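Local coordinates for protein glycerol dehydrogenase (Schizosaccharomyces pombe, PDB 1TA9) that oxidises glycerol to dihydroxyacetone with NAD(+), probably through a catalytic zinc ion, in the assimilation of glycerol, at residues S277-L280 with S281-G285; E292-V295 with E296-L300; A416-S419 with Y420-W424; L367-T370 with L371-G375; L97-Q100 with N101-N104. All blocks are in the same frame, centred on the assembly; numbering follows the deposited sequence.

Contact 1 (S277-L280 with S281-G285)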
loop_
_atom_site.group_PDB
_atom_site.type_symbol
_atom_site.label_atom_id
_atom_site.label_comp_id
_atom_site.label_asym_id
_atom_site.label_seq_id
_atom_site.Cartn_x
_atom_site.Cartn_y
_atom_site.Cartn_z
ATOM N N SER B 277 -11.020 -25.547 7.534
ATOM C CA SER B 277 -10.170 -26.727 7.396
ATOM C C SER B 277 -10.413 -27.678 8.576
ATOM O O SER B 277 -10.331 -28.893 8.425
ATOM C CB SER B 277 -8.680 -26.342 7.274
ATOM O OG SER B 277 -8.295 -25.338 8.193
ATOM N N ALA B 278 -10.738 -27.127 9.743
ATOM C CA ALA B 278 -11.033 -27.954 10.918
ATOM C C ALA B 278 -12.366 -28.665 10.674
ATOM O O ALA B 278 -12.536 -29.838 11.009
ATOM C CB ALA B 278 -11.136 -27.085 12.165
ATOM N N ILE B 279 -13.320 -27.936 10.105
ATOM C CA ILE B 279 -14.624 -28.514 9.798
ATOM C C ILE B 279 -14.467 -29.686 8.824
ATOM O O ILE B 279 -15.011 -30.773 9.046
ATOM C CB ILE B 279 -15.571 -27.453 9.186
ATOM C CG1 ILE B 279 -15.984 -26.448 10.266
ATOM C CG2 ILE B 279 -16.792 -28.132 8.581
ATOM C CD1 ILE B 279 -16.835 -25.287 9.747
ATOM N N LEU B 280 -13.733 -29.464 7.737
ATOM C CA LEU B 280 -13.510 -30.526 6.759
ATOM C C LEU B 280 -12.785 -31.698 7.425
ATOM O O LEU B 280 -13.129 -32.861 7.202
ATOM C CB LEU B 280 -12.691 -29.993 5.573
ATOM C CG LEU B 280 -13.431 -28.974 4.695
ATOM C CD1 LEU B 280 -12.460 -28.276 3.759
ATOM C CD2 LEU B 280 -14.518 -29.687 3.899
ATOM N N SER B 281 -11.789 -31.391 8.253
ATOM C CA SER B 281 -11.033 -32.423 8.958
ATOM C C SER B 281 -11.944 -33.271 9.853
ATOM O O SER B 281 -11.913 -34.505 9.796
ATOM C CB SER B 281 -9.922 -31.784 9.806
ATOM O OG SER B 281 -8.909 -31.218 8.986
ATOM N N ASN B 282 -12.750 -32.602 10.676
ATOM C CA ASN B 282 -13.685 -33.271 11.592
ATOM C C ASN B 282 -14.620 -34.167 10.774
ATOM O O ASN B 282 -14.847 -35.335 11.114
ATOM C CB ASN B 282 -14.490 -32.200 12.352
ATOM C CG ASN B 282 -15.288 -32.753 13.530
ATOM O OD1 ASN B 282 -15.878 -31.980 14.292
ATOM N ND2 ASN B 282 -15.314 -34.077 13.689
ATOM N N THR B 283 -15.164 -33.619 9.693
ATOM C CA THR B 283 -16.069 -34.373 8.831
ATOM C C THR B 283 -15.397 -35.639 8.287
ATOM O O THR B 283 -16.010 -36.707 8.242
ATOM C CB THR B 283 -16.554 -33.509 7.639
ATOM O OG1 THR B 283 -17.257 -32.362 8.132
ATOM C CG2 THR B 283 -17.493 -34.302 6.748
ATOM N N ARG B 284 -14.135 -35.518 7.884
ATOM C CA ARG B 284 -13.387 -36.651 7.333
ATOM C C ARG B 284 -12.821 -37.536 8.445
ATOM O O ARG B 284 -12.251 -38.592 8.179
ATOM C CB ARG B 284 -12.249 -36.132 6.437
ATOM C CG ARG B 284 -11.526 -37.190 5.598
ATOM C CD ARG B 284 -12.491 -37.866 4.626
ATOM N NE ARG B 284 -11.827 -38.818 3.737
ATOM C CZ ARG B 284 -11.330 -38.510 2.542
ATOM N NH1 ARG B 284 -11.417 -37.268 2.078
ATOM N NH2 ARG B 284 -10.754 -39.454 1.801
ATOM N N GLY B 285 -12.978 -37.098 9.692
ATOM C CA GLY B 285 -12.485 -37.872 10.818
ATOM C C GLY B 285 -10.978 -37.863 11.003
ATOM O O GLY B 285 -10.422 -38.785 11.599
#
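S281 turns its hydroxyl back along the helix onto the carbonyl of S277, one turn earlier. OG lies beside the backbone N and opposite the carbonyl carbon (chi1 -69°), which brings it to 2.8 Å from S277 O. The amide S281 N binds the same oxygen at 2.9 Å. The two donors come from opposite faces of the carbonyl plane, so S277 O is gripped twice.

T283 repeats the pattern two residues on. T283 OG1 donates to I279 O over 2.9 Å, well above the plane of that carbonyl, while T283 N reaches the oxygen from the other face.

Both pairs are i to i+4 contacts in the last turns of helix 258-284. R284 N closes the series on L280 O at 2.9 Å. The helix then ends in a Schellman motif: G285 has positive phi, and G285 N bonds back to N282 O at 2.9 Å.

S281 OG also bonds to T288 OG1 and, weakly, to Y420 OH of the second subunit. With an alanine here, T288 would probably lose this hydroxyl partner, and S277 O would keep the backbone amide as its one remaining donor from this turn.

N282 swings its amide off the helix, with CG opposite the backbone N (chi1 -168°), and ND2 reaches A221 O. R284 bends at chi2 and leads away to the second subunit, where its guanidinium forms a salt bridge with D418 of that subunit.

Contact 2 (E292-V295 with E296-L300)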
loop_
_atom_site.group_PDB
_atom_site.type_symbol
_atom_site.label_atom_id
_atom_site.label_comp_id
_atom_site.label_asym_id
_atom_site.label_seq_id
_atom_site.Cartn_x
_atom_site.Cartn_y
_atom_site.Cartn_z
ATOM N N GLU B 292 -6.865 -29.327 15.407
ATOM C CA GLU B 292 -6.400 -29.088 16.770
ATOM C C GLU B 292 -6.358 -27.591 17.089
ATOM O O GLU B 292 -6.614 -27.185 18.224
ATOM C CB GLU B 292 -5.007 -29.699 16.971
ATOM C CG GLU B 292 -4.961 -31.218 16.814
ATOM C CD GLU B 292 -4.870 -31.957 18.143
ATOM O OE1 GLU B 292 -4.950 -33.202 18.136
ATOM O OE2 GLU B 292 -4.707 -31.300 19.196
ATOM N N ASN B 293 -6.030 -26.767 16.096
ATOM C CA ASN B 293 -5.971 -25.324 16.320
ATOM C C ASN B 293 -7.338 -24.772 16.700
ATOM O O ASN B 293 -7.459 -23.923 17.591
ATOM C CB ASN B 293 -5.480 -24.587 15.071
ATOM C CG ASN B 293 -4.019 -24.836 14.779
ATOM O OD1 ASN B 293 -3.248 -25.223 15.663
ATOM N ND2 ASN B 293 -3.620 -24.593 13.535
ATOM N N VAL B 294 -8.368 -25.254 16.015
ATOM C CA VAL B 294 -9.723 -24.793 16.281
ATOM C C VAL B 294 -10.241 -25.341 17.607
ATOM O O VAL B 294 -11.049 -24.696 18.277
ATOM C CB VAL B 294 -10.665 -25.167 15.114
ATOM C CG1 VAL B 294 -12.103 -24.773 15.439
ATOM C CG2 VAL B 294 -10.201 -24.445 13.852
ATOM N N VAL B 295 -9.782 -26.525 17.999
ATOM C CA VAL B 295 -10.203 -27.060 19.289
ATOM C C VAL B 295 -9.637 -26.099 20.336
ATOM O O VAL B 295 -10.317 -25.749 21.308
ATOM C CB VAL B 295 -9.662 -28.491 19.536
ATOM C CG1 VAL B 295 -9.879 -28.885 20.994
ATOM C CG2 VAL B 295 -10.387 -29.481 18.626
ATOM N N GLU B 296 -8.400 -25.647 20.129
ATOM C CA GLU B 296 -7.804 -24.707 21.077
ATOM C C GLU B 296 -8.555 -23.372 21.044
ATOM O O GLU B 296 -8.812 -22.773 22.082
ATOM C CB GLU B 296 -6.314 -24.452 20.783
ATOM C CG GLU B 296 -5.676 -23.576 21.868
ATOM C CD GLU B 296 -4.329 -22.980 21.495
ATOM O OE1 GLU B 296 -3.994 -21.921 22.071
ATOM O OE2 GLU B 296 -3.602 -23.553 20.654
ATOM N N ALA B 297 -8.909 -22.906 19.851
ATOM C CA ALA B 297 -9.628 -21.641 19.723
ATOM C C ALA B 297 -11.007 -21.712 20.379
ATOM O O ALA B 297 -11.426 -20.786 21.077
ATOM C CB ALA B 297 -9.773 -21.266 18.250
ATOM N N ASN B 298 -11.704 -22.820 20.156
ATOM C CA ASN B 298 -13.039 -23.013 20.711
ATOM C C ASN B 298 -13.049 -23.172 22.224
ATOM O O ASN B 298 -14.028 -22.827 22.883
ATOM C CB ASN B 298 -13.689 -24.264 20.107
ATOM C CG ASN B 298 -14.196 -24.044 18.698
ATOM O OD1 ASN B 298 -13.950 -23.004 18.089
ATOM N ND2 ASN B 298 -14.907 -25.033 18.170
ATOM N N THR B 299 -11.965 -23.709 22.768
ATOM C CA THR B 299 -11.894 -23.976 24.199
ATOM C C THR B 299 -11.036 -23.007 25.002
ATOM O O THR B 299 -11.556 -22.233 25.804
ATOM C CB THR B 299 -11.383 -25.410 24.438
ATOM O OG1 THR B 299 -11.968 -26.286 23.462
ATOM C CG2 THR B 299 -11.783 -25.895 25.826
ATOM N N LEU B 300 -9.726 -23.048 24.792
ATOM C CA LEU B 300 -8.822 -22.171 25.535
ATOM C C LEU B 300 -8.929 -20.693 25.172
ATOM O O LEU B 300 -9.182 -19.852 26.041
ATOM C CB LEU B 300 -7.370 -22.626 25.352
ATOM C CG LEU B 300 -6.285 -21.811 26.065
ATOM C CD1 LEU B 300 -6.446 -21.921 27.578
ATOM C CD2 LEU B 300 -4.918 -22.320 25.640
#
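This is a local i to i+4 contact, buried inside helix 289-307, which packs against helix 258-284, helix 223-245 and strand 71-75. V294 and N298 lie side by side and point the same way. V294 CG1 sits obliquely above the amide plane of N298, 3.7 Å from N298 OD1. In the backbone, N298 N bonds to V294 O at 2.7 Å.

N298 CG lies beside its backbone N (chi1 -76°), which folds the amide back over the preceding turn. Its ND2 then bonds to A179 O, and more weakly to L226 O. A179 belongs to the probable NAD(+) site. A leucine in place of N298 would probably leave A179 O, and to a lesser degree L226 O, without this donor.

V295 and T299 likewise lie side by side. T299 OG1 and T299 N both donate to V295 O, at 2.8 Å and 3.0 Å, and the T299 N bond is bent (137°). The hydroxyl therefore adds a second grip where the helix widens into a pi-type turn at 297-300. There L300 N bonds only weakly to E296 O.

E296 keeps an extended chain beyond CG and sends its carboxylate out to the third subunit. It meets R64 of that subunit in a salt bridge and also accepts from its I258 and A259 amides. These partners probably stabilise the negative charge of E296 in its buried place.

Contact 3 (A416-S419 with Y420-W424)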
loop_
_atom_site.group_PDB
_atom_site.type_symbol
_atom_site.label_atom_id
_atom_site.label_comp_id
_atom_site.label_asym_id
_atom_site.label_seq_id
_atom_site.Cartn_x
_atom_site.Cartn_y
_atom_site.Cartn_z
ATOM N N ALA B 416 -33.774 -7.469 11.252
ATOM C CA ALA B 416 -32.840 -6.863 10.312
ATOM C C ALA B 416 -31.800 -7.897 9.885
ATOM O O ALA B 416 -31.476 -8.010 8.705
ATOM C CB ALA B 416 -32.159 -5.656 10.948
ATOM N N VAL B 417 -31.270 -8.651 10.846
ATOM C CA VAL B 417 -30.289 -9.680 10.515
ATOM C C VAL B 417 -30.884 -10.613 9.456
ATOM O O VAL B 417 -30.246 -10.923 8.452
ATOM C CB VAL B 417 -29.906 -10.520 11.760
ATOM C CG1 VAL B 417 -29.075 -11.727 11.339
ATOM C CG2 VAL B 417 -29.120 -9.658 12.752
ATOM N N ASP B 418 -32.119 -11.046 9.679
ATOM C CA ASP B 418 -32.785 -11.945 8.739
ATOM C C ASP B 418 -32.838 -11.367 7.323
ATOM O O ASP B 418 -32.514 -12.056 6.355
ATOM C CB ASP B 418 -34.195 -12.258 9.229
ATOM C CG ASP B 418 -34.898 -13.273 8.354
ATOM O OD1 ASP B 418 -34.403 -14.419 8.249
ATOM O OD2 ASP B 418 -35.945 -12.921 7.774
ATOM N N SER B 419 -33.244 -10.107 7.197
ATOM C CA SER B 419 -33.314 -9.475 5.882
ATOM C C SER B 419 -31.929 -9.285 5.257
ATOM O O SER B 419 -31.754 -9.482 4.052
ATOM C CB SER B 419 -34.020 -8.121 5.976
ATOM O OG SER B 419 -35.379 -8.278 6.342
ATOM N N TYR B 420 -30.955 -8.879 6.067
ATOM C CA TYR B 420 -29.592 -8.674 5.571
ATOM C C TYR B 420 -29.023 -9.991 5.032
ATOM O O TYR B 420 -28.445 -10.037 3.943
ATOM C CB TYR B 420 -28.668 -8.173 6.695
ATOM C CG TYR B 420 -28.906 -6.763 7.210
ATOM C CD1 TYR B 420 -29.994 -5.998 6.789
ATOM C CD2 TYR B 420 -28.045 -6.212 8.158
ATOM C CE1 TYR B 420 -30.218 -4.703 7.311
ATOM C CE2 TYR B 420 -28.256 -4.931 8.685
ATOM C CZ TYR B 420 -29.341 -4.184 8.261
ATOM O OH TYR B 420 -29.540 -2.929 8.799
ATOM N N SER B 421 -29.168 -11.056 5.816
ATOM C CA SER B 421 -28.669 -12.374 5.419
ATOM C C SER B 421 -29.374 -12.864 4.156
ATOM O O SER B 421 -28.737 -13.407 3.256
ATOM C CB SER B 421 -28.866 -13.385 6.554
ATOM O OG SER B 421 -28.036 -13.083 7.664
ATOM N N GLN B 422 -30.688 -12.679 4.084
ATOM C CA GLN B 422 -31.419 -13.103 2.895
ATOM C C GLN B 422 -30.943 -12.350 1.658
ATOM O O GLN B 422 -30.883 -12.917 0.566
ATOM C CB GLN B 422 -32.921 -12.886 3.069
ATOM C CG GLN B 422 -33.563 -13.827 4.062
ATOM C CD GLN B 422 -35.069 -13.773 3.990
ATOM O OE1 GLN B 422 -35.654 -13.989 2.927
ATOM N NE2 GLN B 422 -35.708 -13.486 5.114
ATOM N N LYS B 423 -30.603 -11.075 1.822
ATOM C CA LYS B 423 -30.130 -10.289 0.683
ATOM C C LYS B 423 -28.763 -10.808 0.245
ATOM O O LYS B 423 -28.506 -10.961 -0.951
ATOM C CB LYS B 423 -30.030 -8.804 1.045
ATOM C CG LYS B 423 -29.628 -7.900 -0.126
ATOM C CD LYS B 423 -30.695 -7.890 -1.223
ATOM C CE LYS B 423 -30.368 -6.874 -2.306
ATOM N NZ LYS B 423 -31.454 -6.754 -3.320
ATOM N N TRP B 424 -27.893 -11.092 1.213
ATOM C CA TRP B 424 -26.564 -11.604 0.909
ATOM C C TRP B 424 -26.665 -12.937 0.164
ATOM O O TRP B 424 -25.944 -13.170 -0.806
ATOM C CB TRP B 424 -25.746 -11.797 2.195
ATOM C CG TRP B 424 -24.431 -12.483 1.950
ATOM C CD1 TRP B 424 -23.286 -11.920 1.461
ATOM C CD2 TRP B 424 -24.159 -13.882 2.095
ATOM N NE1 TRP B 424 -22.319 -12.885 1.287
ATOM C CE2 TRP B 424 -22.830 -14.098 1.667
ATOM C CE3 TRP B 424 -24.911 -14.977 2.542
ATOM C CZ2 TRP B 424 -22.237 -15.368 1.669
ATOM C CZ3 TRP B 424 -24.322 -16.238 2.544
ATOM C CH2 TRP B 424 -22.997 -16.422 2.109
#
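D418 and Q422 are brought together by different first torsions. D418 CG stands anti to the backbone N (chi1 -175°), while Q422 CG lies beside its own N (chi1 -70°) and folds back over the preceding turn. Q422 NE2 then approaches D418 OD2 to 2.7 Å. The bond is weak, because the N-H points well off the oxygen. The carboxylate and amide planes are 60° apart, and the two side chains cross obliquely.

The Y420 ring leans back on A416. A416 O lies over one ring face, 3.1 Å from Y420 CD1, and A416 CB packs 4.2 Å from Y420 CZ. The same A416 O accepts from Y420 N at 2.8 Å. S421 follows with S421 N on V417 O at 2.9 Å, its CB resting near that oxygen.

All these are i to i+4 pairs on helix 407-428. Its V417 side packs on helix 333-347, and Y420 meets F355 of helix 352-364 edge-to-face. S421 OG bonds to I369 O. The other side faces the fourth subunit, where S419 OG bonds to H449 of that subunit.

D418 OD2 also forms a salt bridge with R284 of the fourth subunit, and its OD1 accepts from L371 N. The weak Q422 bond is thus one of several holds on this carboxylate. The charged partner across the interface probably helps keep D418 ionised within the buried surface.

Contact 4 (L367-T370 with L371-G375)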
loop_
_atom_site.group_PDB
_atom_site.type_symbol
_atom_site.label_atom_id
_atom_site.label_comp_id
_atom_site.label_asym_id
_atom_site.label_seq_id
_atom_site.Cartn_x
_atom_site.Cartn_y
_atom_site.Cartn_z
ATOM N N LEU B 367 -23.401 -22.350 9.725
ATOM C CA LEU B 367 -24.115 -21.814 10.874
ATOM C C LEU B 367 -25.347 -21.099 10.327
ATOM O O LEU B 367 -25.295 -20.495 9.255
ATOM C CB LEU B 367 -23.234 -20.818 11.637
ATOM C CG LEU B 367 -22.141 -21.434 12.519
ATOM C CD1 LEU B 367 -21.090 -20.387 12.872
ATOM C CD2 LEU B 367 -22.783 -21.998 13.787
ATOM N N PRO B 368 -26.474 -21.158 11.052
ATOM C CA PRO B 368 -27.695 -20.494 10.589
ATOM C C PRO B 368 -27.588 -18.974 10.688
ATOM O O PRO B 368 -27.159 -18.448 11.714
ATOM C CB PRO B 368 -28.765 -21.061 11.520
ATOM C CG PRO B 368 -28.013 -21.259 12.799
ATOM C CD PRO B 368 -26.710 -21.871 12.322
ATOM N N ILE B 369 -27.974 -18.275 9.623
ATOM C CA ILE B 369 -27.920 -16.817 9.617
ATOM C C ILE B 369 -29.269 -16.194 9.298
ATOM O O ILE B 369 -29.368 -14.985 9.104
ATOM C CB ILE B 369 -26.888 -16.283 8.602
ATOM C CG1 ILE B 369 -27.246 -16.742 7.185
ATOM C CG2 ILE B 369 -25.494 -16.744 8.998
ATOM C CD1 ILE B 369 -26.372 -16.119 6.102
ATOM N N THR B 370 -30.307 -17.023 9.244
ATOM C CA THR B 370 -31.657 -16.548 8.958
ATOM C C THR B 370 -32.651 -17.197 9.910
ATOM O O THR B 370 -32.377 -18.256 10.472
ATOM C CB THR B 370 -32.088 -16.891 7.519
ATOM O OG1 THR B 370 -32.023 -18.309 7.326
ATOM C CG2 THR B 370 -31.179 -16.204 6.510
ATOM N N LEU B 371 -33.804 -16.558 10.083
ATOM C CA LEU B 371 -34.849 -17.086 10.959
ATOM C C LEU B 371 -35.349 -18.421 10.410
ATOM O O LEU B 371 -35.728 -19.319 11.169
ATOM C CB LEU B 371 -36.007 -16.084 11.059
ATOM C CG LEU B 371 -35.679 -14.770 11.779
ATOM C CD1 LEU B 371 -36.813 -13.768 11.596
ATOM C CD2 LEU B 371 -35.442 -15.053 13.261
ATOM N N GLU B 372 -35.346 -18.543 9.085
ATOM C CA GLU B 372 -35.781 -19.768 8.428
ATOM C C GLU B 372 -34.901 -20.926 8.898
ATOM O O GLU B 372 -35.404 -21.966 9.315
ATOM C CB GLU B 372 -35.673 -19.624 6.904
ATOM C CG GLU B 372 -36.085 -20.871 6.127
ATOM C CD GLU B 372 -37.596 -21.020 5.991
ATOM O OE1 GLU B 372 -38.066 -22.150 5.743
ATOM O OE2 GLU B 372 -38.317 -20.007 6.117
ATOM N N GLU B 373 -33.585 -20.732 8.844
ATOM C CA GLU B 373 -32.653 -21.776 9.258
ATOM C C GLU B 373 -32.754 -22.073 10.751
ATOM O O GLU B 373 -32.609 -23.225 11.170
ATOM C CB GLU B 373 -31.219 -21.384 8.901
ATOM C CG GLU B 373 -31.015 -21.135 7.420
ATOM C CD GLU B 373 -29.631 -20.618 7.112
ATOM O OE1 GLU B 373 -28.738 -21.441 6.821
ATOM O OE2 GLU B 373 -29.436 -19.383 7.184
ATOM N N LEU B 374 -32.997 -21.037 11.550
ATOM C CA LEU B 374 -33.135 -21.219 12.992
ATOM C C LEU B 374 -34.371 -22.061 13.291
ATOM O O LEU B 374 -34.522 -22.580 14.395
ATOM C CB LEU B 374 -33.265 -19.870 13.701
ATOM C CG LEU B 374 -32.011 -19.000 13.800
ATOM C CD1 LEU B 374 -32.344 -17.725 14.556
ATOM C CD2 LEU B 374 -30.901 -19.768 14.519
ATOM N N GLY B 375 -35.253 -22.180 12.303
ATOM C CA GLY B 375 -36.466 -22.963 12.474
ATOM C C GLY B 375 -37.671 -22.187 12.978
ATOM O O GLY B 375 -38.679 -22.784 13.347
HETATM O O HOH W 1 -26.193 -20.647 6.617
#
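L367 O and E373 OE1 are joined by a water that donates to both, at the capped start of the short helix 371-374, where T370 is the N-cap. P368 comes next. Its CB touches E373 CB at 3.6 Å, and its CG meets L374 CD2 at 3.7 Å, the side chains of P368 and L374 crossing at about a right angle.

I369 gives its backbone N to E373 OE2 over 3.1 Å. This donor sits above the carboxylate plane (58° out of it). I369 CG1 runs beside the same oxygen, the two side chains pointing the same way.

T370 has OG1 between its backbone N and carbonyl carbon (chi1 58°), which turns the hydroxyl toward the first turn of the helix. There OG1 accepts the capping bond from E373 N at 3.3 Å while donating to E373 OE2, the oxygen that also accepts from I369 N. T370 O takes L374 N at 3.0 Å. The helix is short and closes at once in a Schellman motif at G375, whose N bonds to E372 O.

The segment joins the loop after helix 352-364 to helix 407-428, since T370 packs on D418 and S421. E373 OE1 accepts from F434 N, so both carboxylate oxygens have partners. E373 OE2 receives T370 OG1 at 2.8 Å, on the lone pair that points away from OE1.

Contact 5 (L97-Q100 with N101-N104)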
loop_
_atom_site.group_PDB
_atom_site.type_symbol
_atom_site.label_atom_id
_atom_site.label_comp_id
_atom_site.label_asym_id
_atom_site.label_seq_id
_atom_site.Cartn_x
_atom_site.Cartn_y
_atom_site.Cartn_z
ATOM N N LEU B 97 -17.000 -38.263 37.061
ATOM C CA LEU B 97 -18.420 -38.078 36.789
ATOM C C LEU B 97 -18.711 -37.941 35.300
ATOM O O LEU B 97 -18.112 -37.109 34.621
ATOM C CB LEU B 97 -18.920 -36.828 37.513
ATOM C CG LEU B 97 -20.380 -36.430 37.292
ATOM C CD1 LEU B 97 -21.296 -37.480 37.918
ATOM C CD2 LEU B 97 -20.632 -35.064 37.905
ATOM N N ALA B 98 -19.643 -38.751 34.802
ATOM C CA ALA B 98 -20.024 -38.712 33.391
ATOM C C ALA B 98 -21.343 -39.447 33.179
ATOM O O ALA B 98 -21.642 -40.401 33.896
ATOM C CB ALA B 98 -18.932 -39.350 32.537
ATOM N N ASP B 99 -22.138 -39.003 32.208
ATOM C CA ASP B 99 -23.402 -39.679 31.932
ATOM C C ASP B 99 -23.045 -41.027 31.311
ATOM O O ASP B 99 -21.891 -41.258 30.961
ATOM C CB ASP B 99 -24.288 -38.838 30.995
ATOM C CG ASP B 99 -23.703 -38.672 29.603
ATOM O OD1 ASP B 99 -24.111 -37.714 28.909
ATOM O OD2 ASP B 99 -22.855 -39.489 29.190
ATOM N N GLN B 100 -24.022 -41.916 31.170
ATOM C CA GLN B 100 -23.746 -43.239 30.625
ATOM C C GLN B 100 -23.116 -43.220 29.238
ATOM O O GLN B 100 -22.229 -44.020 28.942
ATOM C CB GLN B 100 -25.025 -44.075 30.603
ATOM C CG GLN B 100 -24.772 -45.565 30.479
ATOM C CD GLN B 100 -23.724 -46.056 31.464
ATOM O OE1 GLN B 100 -22.533 -46.095 31.152
ATOM N NE2 GLN B 100 -24.163 -46.418 32.664
ATOM N N ASN B 101 -23.576 -42.305 28.393
ATOM C CA ASN B 101 -23.060 -42.187 27.037
ATOM C C ASN B 101 -21.549 -41.953 27.039
ATOM O O ASN B 101 -20.806 -42.619 26.315
ATOM C CB ASN B 101 -23.764 -41.036 26.314
ATOM C CG ASN B 101 -23.417 -40.969 24.840
ATOM O OD1 ASN B 101 -23.777 -40.013 24.148
ATOM N ND2 ASN B 101 -22.722 -41.987 24.347
ATOM N N VAL B 102 -21.094 -41.010 27.859
ATOM C CA VAL B 102 -19.674 -40.699 27.928
ATOM C C VAL B 102 -18.867 -41.839 28.536
ATOM O O VAL B 102 -17.708 -42.045 28.172
ATOM C CB VAL B 102 -19.428 -39.398 28.720
ATOM C CG1 VAL B 102 -17.940 -39.135 28.840
ATOM C CG2 VAL B 102 -20.103 -38.232 28.009
ATOM N N TRP B 103 -19.472 -42.584 29.460
ATOM C CA TRP B 103 -18.771 -43.714 30.064
ATOM C C TRP B 103 -18.483 -44.739 28.975
ATOM O O TRP B 103 -17.399 -45.321 28.921
ATOM C CB TRP B 103 -19.616 -44.360 31.171
ATOM C CG TRP B 103 -19.427 -43.729 32.518
ATOM C CD1 TRP B 103 -20.333 -42.977 33.208
ATOM C CD2 TRP B 103 -18.244 -43.773 33.324
ATOM N NE1 TRP B 103 -19.787 -42.547 34.395
ATOM C CE2 TRP B 103 -18.505 -43.021 34.491
ATOM C CE3 TRP B 103 -16.986 -44.374 33.173
ATOM C CZ2 TRP B 103 -17.553 -42.852 35.502
ATOM C CZ3 TRP B 103 -16.038 -44.205 34.178
ATOM C CH2 TRP B 103 -16.329 -43.449 35.328
ATOM N N ASN B 104 -19.458 -44.947 28.099
ATOM C CA ASN B 104 -19.313 -45.905 27.011
ATOM C C ASN B 104 -18.260 -45.442 26.011
ATOM O O ASN B 104 -17.458 -46.237 25.519
ATOM C CB ASN B 104 -20.648 -46.076 26.282
ATOM C CG ASN B 104 -21.767 -46.543 27.200
ATOM O OD1 ASN B 104 -22.934 -46.550 26.811
ATOM N ND2 ASN B 104 -21.416 -46.940 28.418
HETATM O O HOH W 2 -23.842 -38.006 26.175
#
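W103, Q100 and A98 carry most of this contact, where a strand end turns into a helix. A98 CB lies over one face of the W103 indole, 4.0 Å from the centroid of the five-membered ring and 20° off its normal, a CH-pi contact. The same methyl touches V102 CG1 at 3.8 Å. W103 NE1 bonds to L124 O.

Q100 bends at chi2 (49°), which brings its amide forward beside W103 and N104. Q100 OE1 comes to 3.4 Å from W103 CB. It also accepts a weak bond from N104 ND2 at 3.1 Å. The two amide planes are nearly parallel, 14° apart, yet the N-H points poorly at the oxygen.

D99 is the N-cap. Its OD2 takes V102 N at 2.7 Å in a nearly straight bond, and its O takes W103 N. A water donating to D99 OD1 and N101 OD1 bridges the cap to the first turn. D99 is a probable NAD(+)-binding residue, and T157 and T177 of that site lie close by.

The turn joins strand 93-98 to helix 100-115 in a beta-alpha-beta unit that continues into strand 120-125. W103 packs on K123 and V125 of that strand. A98 and V102 rest on V152 of strand 148-153, at the other side of strand 93-98 in the parallel sheet.

Contacts 1 to 4 are largely buried, whereas contact 5 is partly exposed. Contacts 1 and 2 lie on consecutive helices, 258-284 and 289-307, and touch through A278 CB and V294 CG2, 3.3 Å apart. Contacts 3 and 4 meet directly, helix 407-428 lying against the capped turn. Contacts 3 and 5 lie on opposite sides of the chain's centre, about 41 Å between centres. Hydroxyl-to-carbonyl bonds mark contacts 1 and 2. Contact 3 has a weak acid-amide pair. Side-chain caps begin the helices of contacts 4 and 5. Contacts 1, 2 and 3 also send charged side chains to other subunits.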